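Local coordinates for protein ribosomal RNA small subunit methyltransferase D (Haemophilus influenzae, PDB 2IFT) that probably methylates N2 of guanosine 966 of 16S rRNA in the assembled 30S particle, with S-adenosyl-L-methionine as methyl donor, at residues L158-T163 against Y188-N193. Residues are numbered along the deposited sequence; the frame is centred on the assembly and turned at random.
Sequences LIYVET and YRLYQN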
ATOM      1  N   LEU A 158      -0.075  -9.877   1.496  1.00 18.19           N
ATOM      2  CA  LEU A 158      -1.074  -9.592   0.470  1.00 19.02           C
ATOM      3  C   LEU A 158      -0.579  -8.382  -0.300  1.00 17.72           C
ATOM      4  O   LEU A 158      -0.053  -7.442   0.294  1.00 18.56           O
ATOM      5  CB  LEU A 158      -2.423  -9.269   1.110  1.00 20.41           C
ATOM      6  CG  LEU A 158      -2.935 -10.374   2.032  1.00 23.47           C
ATOM      7  CD1 LEU A 158      -4.272  -9.968   2.633  1.00 23.42           C
ATOM      8  CD2 LEU A 158      -3.065 -11.669   1.246  1.00 24.85           C
ATOM      9  N   ILE A 159      -0.720  -8.411  -1.618  1.00 18.18           N
ATOM     10  CA  ILE A 159      -0.273  -7.294  -2.438  1.00 18.61           C
ATOM     11  C   ILE A 159      -1.437  -6.771  -3.246  1.00 19.75           C
ATOM     12  O   ILE A 159      -2.033  -7.489  -4.053  1.00 19.73           O
ATOM     13  CB  ILE A 159       0.847  -7.688  -3.424  1.00 20.25           C
ATOM     14  CG1 ILE A 159       1.911  -8.509  -2.702  1.00 18.25           C
ATOM     15  CG2 ILE A 159       1.482  -6.415  -4.030  1.00 17.47           C
ATOM     16  CD1 ILE A 159       2.540  -7.773  -1.576  1.00 24.26           C
ATOM     17  N   TYR A 160      -1.761  -5.510  -2.999  1.00 20.63           N
ATOM     18  CA  TYR A 160      -2.846  -4.842  -3.684  1.00 21.53           C
ATOM     19  C   TYR A 160      -2.254  -4.037  -4.830  1.00 22.26           C
ATOM     20  O   TYR A 160      -1.301  -3.269  -4.654  1.00 22.10           O
ATOM     21  CB  TYR A 160      -3.578  -3.930  -2.707  1.00 23.47           C
ATOM     22  CG  TYR A 160      -4.691  -3.149  -3.341  1.00 27.18           C
ATOM     23  CD1 TYR A 160      -4.463  -1.889  -3.888  1.00 27.55           C
ATOM     24  CD2 TYR A 160      -5.973  -3.676  -3.413  1.00 28.55           C
ATOM     25  CE1 TYR A 160      -5.489  -1.174  -4.489  1.00 31.65           C
ATOM     26  CE2 TYR A 160      -7.006  -2.972  -4.015  1.00 32.46           C
ATOM     27  CZ  TYR A 160      -6.759  -1.719  -4.552  1.00 33.93           C
ATOM     28  OH  TYR A 160      -7.784  -1.008  -5.141  1.00 37.82           O
ATOM     29  N   VAL A 161      -2.821  -4.217  -6.011  1.00 22.35           N
ATOM     30  CA  VAL A 161      -2.323  -3.525  -7.183  1.00 22.51           C
ATOM     31  C   VAL A 161      -3.457  -2.974  -8.027  1.00 22.73           C
ATOM     32  O   VAL A 161      -4.473  -3.632  -8.236  1.00 21.41           O
ATOM     33  CB  VAL A 161      -1.466  -4.478  -8.050  1.00 22.28           C
ATOM     34  CG1 VAL A 161      -0.942  -3.747  -9.279  1.00 22.24           C
ATOM     35  CG2 VAL A 161      -0.318  -5.037  -7.219  1.00 21.38           C
ATOM     36  N   GLU A 162      -3.276  -1.746  -8.486  1.00 23.92           N
ATOM     37  CA  GLU A 162      -4.249  -1.088  -9.336  1.00 28.32           C
ATOM     38  C   GLU A 162      -3.512  -0.746 -10.609  1.00 29.14           C
ATOM     39  O   GLU A 162      -2.489  -0.068 -10.578  1.00 31.15           O
ATOM     40  CB  GLU A 162      -4.769   0.180  -8.684  1.00 30.06           C
ATOM     41  CG  GLU A 162      -5.688  -0.069  -7.515  1.00 35.12           C
ATOM     42  CD  GLU A 162      -6.302   1.210  -7.002  1.00 37.19           C
ATOM     43  OE1 GLU A 162      -7.097   1.143  -6.047  1.00 36.78           O
ATOM     44  OE2 GLU A 162      -5.983   2.285  -7.560  1.00 39.97           O
ATOM     45  N   THR A 163      -4.042  -1.203 -11.732  1.00 31.12           N
ATOM     46  CA  THR A 163      -3.386  -0.984 -13.004  1.00 34.99           C
ATOM     47  C   THR A 163      -4.361  -0.634 -14.127  1.00 37.40           C
ATOM     48  O   THR A 163      -5.577  -0.657 -13.921  1.00 37.54           O
ATOM     49  CB  THR A 163      -2.567  -2.246 -13.339  1.00 34.68           C
ATOM     50  OG1 THR A 163      -1.179  -1.955 -13.159  1.00 37.65           O
ATOM     51  CG2 THR A 163      -2.836  -2.743 -14.737  1.00 37.93           C
ATOM     52  N   TYR A 188      -8.103  -4.048 -10.696  1.00 27.48           N
ATOM     53  CA  TYR A 188      -7.748  -4.153  -9.288  1.00 27.19           C
ATOM     54  C   TYR A 188      -7.396  -5.609  -9.008  1.00 26.02           C
ATOM     55  O   TYR A 188      -8.151  -6.524  -9.354  1.00 23.19           O
ATOM     56  CB  TYR A 188      -8.932  -3.720  -8.417  1.00 30.71           C
ATOM     57  CG  TYR A 188      -9.472  -2.360  -8.791  1.00 34.98           C
ATOM     58  CD1 TYR A 188      -8.897  -1.194  -8.282  1.00 37.45           C
ATOM     59  CD2 TYR A 188     -10.531  -2.238  -9.691  1.00 36.72           C
ATOM     60  CE1 TYR A 188      -9.363   0.062  -8.661  1.00 40.10           C
ATOM     61  CE2 TYR A 188     -11.004  -0.991 -10.080  1.00 39.51           C
ATOM     62  CZ  TYR A 188     -10.418   0.158  -9.564  1.00 41.52           C
ATOM     63  OH  TYR A 188     -10.874   1.402  -9.963  1.00 43.36           O
ATOM     64  N   ARG A 189      -6.243  -5.826  -8.386  1.00 23.77           N
ATOM     65  CA  ARG A 189      -5.814  -7.184  -8.096  1.00 21.48           C
ATOM     66  C   ARG A 189      -5.300  -7.326  -6.691  1.00 19.87           C
ATOM     67  O   ARG A 189      -4.815  -6.367  -6.088  1.00 19.42           O
ATOM     68  CB  ARG A 189      -4.698  -7.623  -9.046  1.00 22.12           C
ATOM     69  CG  ARG A 189      -5.049  -7.621 -10.520  1.00 22.57           C
ATOM     70  CD  ARG A 189      -3.934  -8.292 -11.296  1.00 25.53           C
ATOM     71  NE  ARG A 189      -4.242  -8.440 -12.713  1.00 28.14           N
ATOM     72  CZ  ARG A 189      -4.107  -7.474 -13.614  1.00 30.51           C
ATOM     73  NH1 ARG A 189      -3.664  -6.278 -13.242  1.00 30.62           N
ATOM     74  NH2 ARG A 189      -4.407  -7.712 -14.889  1.00 28.91           N
ATOM     75  N   LEU A 190      -5.410  -8.543  -6.177  1.00 18.63           N
ATOM     76  CA  LEU A 190      -4.916  -8.858  -4.854  1.00 19.20           C
ATOM     77  C   LEU A 190      -4.129 -10.153  -4.996  1.00 19.27           C
ATOM     78  O   LEU A 190      -4.684 -11.178  -5.396  1.00 19.81           O
ATOM     79  CB  LEU A 190      -6.076  -9.050  -3.880  1.00 21.96           C
ATOM     80  CG  LEU A 190      -5.698  -9.091  -2.399  1.00 25.57           C
ATOM     81  CD1 LEU A 190      -5.039  -7.764  -2.001  1.00 25.44           C
ATOM     82  CD2 LEU A 190      -6.944  -9.334  -1.565  1.00 25.57           C
ATOM     83  N   TYR A 191      -2.833 -10.095  -4.703  1.00 18.01           N
ATOM     84  CA  TYR A 191      -1.976 -11.268  -4.774  1.00 18.26           C
ATOM     85  C   TYR A 191      -1.529 -11.670  -3.378  1.00 19.82           C
ATOM     86  O   TYR A 191      -1.574 -10.862  -2.447  1.00 19.20           O
ATOM     87  CB  TYR A 191      -0.691 -10.993  -5.577  1.00 19.13           C
ATOM     88  CG  TYR A 191      -0.856 -10.640  -7.035  1.00 15.71           C
ATOM     89  CD1 TYR A 191      -0.995  -9.311  -7.438  1.00 18.35           C
ATOM     90  CD2 TYR A 191      -0.838 -11.625  -8.012  1.00 15.00           C
ATOM     91  CE1 TYR A 191      -1.110  -8.973  -8.787  1.00 19.41           C
ATOM     92  CE2 TYR A 191      -0.954 -11.302  -9.365  1.00 16.83           C
ATOM     93  CZ  TYR A 191      -1.092  -9.978  -9.746  1.00 18.51           C
ATOM     94  OH  TYR A 191      -1.242  -9.654 -11.074  1.00 20.66           O
ATOM     95  N   GLN A 192      -1.089 -12.919  -3.238  1.00 22.88           N
ATOM     96  CA  GLN A 192      -0.555 -13.389  -1.962  1.00 24.76           C
ATOM     97  C   GLN A 192       0.829 -13.996  -2.168  1.00 25.10           C
ATOM     98  O   GLN A 192       1.049 -14.806  -3.080  1.00 23.86           O
ATOM     99  CB  GLN A 192      -1.448 -14.435  -1.295  1.00 26.69           C
ATOM    100  CG  GLN A 192      -1.038 -14.658   0.157  1.00 32.13           C
ATOM    101  CD  GLN A 192      -1.724 -15.832   0.831  1.00 36.52           C
ATOM    102  OE1 GLN A 192      -1.744 -15.920   2.061  1.00 40.39           O
ATOM    103  NE2 GLN A 192      -2.273 -16.747   0.039  1.00 36.43           N
ATOM    104  N   ASN A 193       1.763 -13.579  -1.321  1.00 26.30           N
ATOM    105  CA  ASN A 193       3.129 -14.072  -1.364  1.00 27.68           C
ATOM    106  C   ASN A 193       3.141 -15.452  -0.718  1.00 30.37           C
ATOM    107  O   ASN A 193       3.045 -15.574   0.495  1.00 30.61           O
ATOM    108  CB  ASN A 193       4.041 -13.109  -0.605  1.00 24.85           C
ATOM    109  CG  ASN A 193       5.464 -13.639  -0.447  1.00 25.60           C
ATOM    110  OD1 ASN A 193       6.107 -14.053  -1.418  1.00 24.35           O
ATOM    111  ND2 ASN A 193       5.967 -13.605   0.782  1.00 20.03           N
TER
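Y191 O takes the backbone N-H of I159 at 2.7 Å, N to O, and the same carbonyl is touched by the CA-H of L158. Y191 N returns a bond to I159 O. Two residues along, V161 and R189 form a second hydrogen-bonded pair, N of V161 lying 2.9 Å from O of R189, and together the four bonds make a regular antiparallel ladder.

On the face of L158, Y160, E162, Y188, L190 and Q192, the two tyrosine side chains lie side by side and point the same way, with Y160 OH 3.3 Å from Y188 CD1. CG of Y160 sits anti to its backbone N (chi1 178°), and the ring reaches along its own strand until the hydroxyl comes so close to E162 OE1 that the modelled length of their hydrogen bond is doubtful. E162 crosses the Y188 ring obliquely, its CG 3.5 Å from CD1 of that ring. The carboxylate plane stands 90° to the ring, and OE1 meets the ring edge in plane, 3.6 Å from Y188 CE1. Farther along, L190 CD1 meets the edge of the Y160 ring, and L158 CD2 packs on Q192 CG at 3.8 Å. Helix 39-52 lies over this face.

On the other face, V161 CG2 touches the edge of the Y191 ring at CE1, 4.3 Å away. R189, extended from CG to NE, brings its guanidinium edge at NH1 to 3.9 Å from T163 CG2.

The ladder joins the last parallel strand of the Rossmann-like methyltransferase sheet to the antiparallel strand beside it, in the 5-7-6 order of class I enzymes. Chemically, the buried guanidinium is satisfied unevenly: NE forms a salt bridge with E180 on strand 175-183, whereas NH1 has no hydrogen-bond partner in the model.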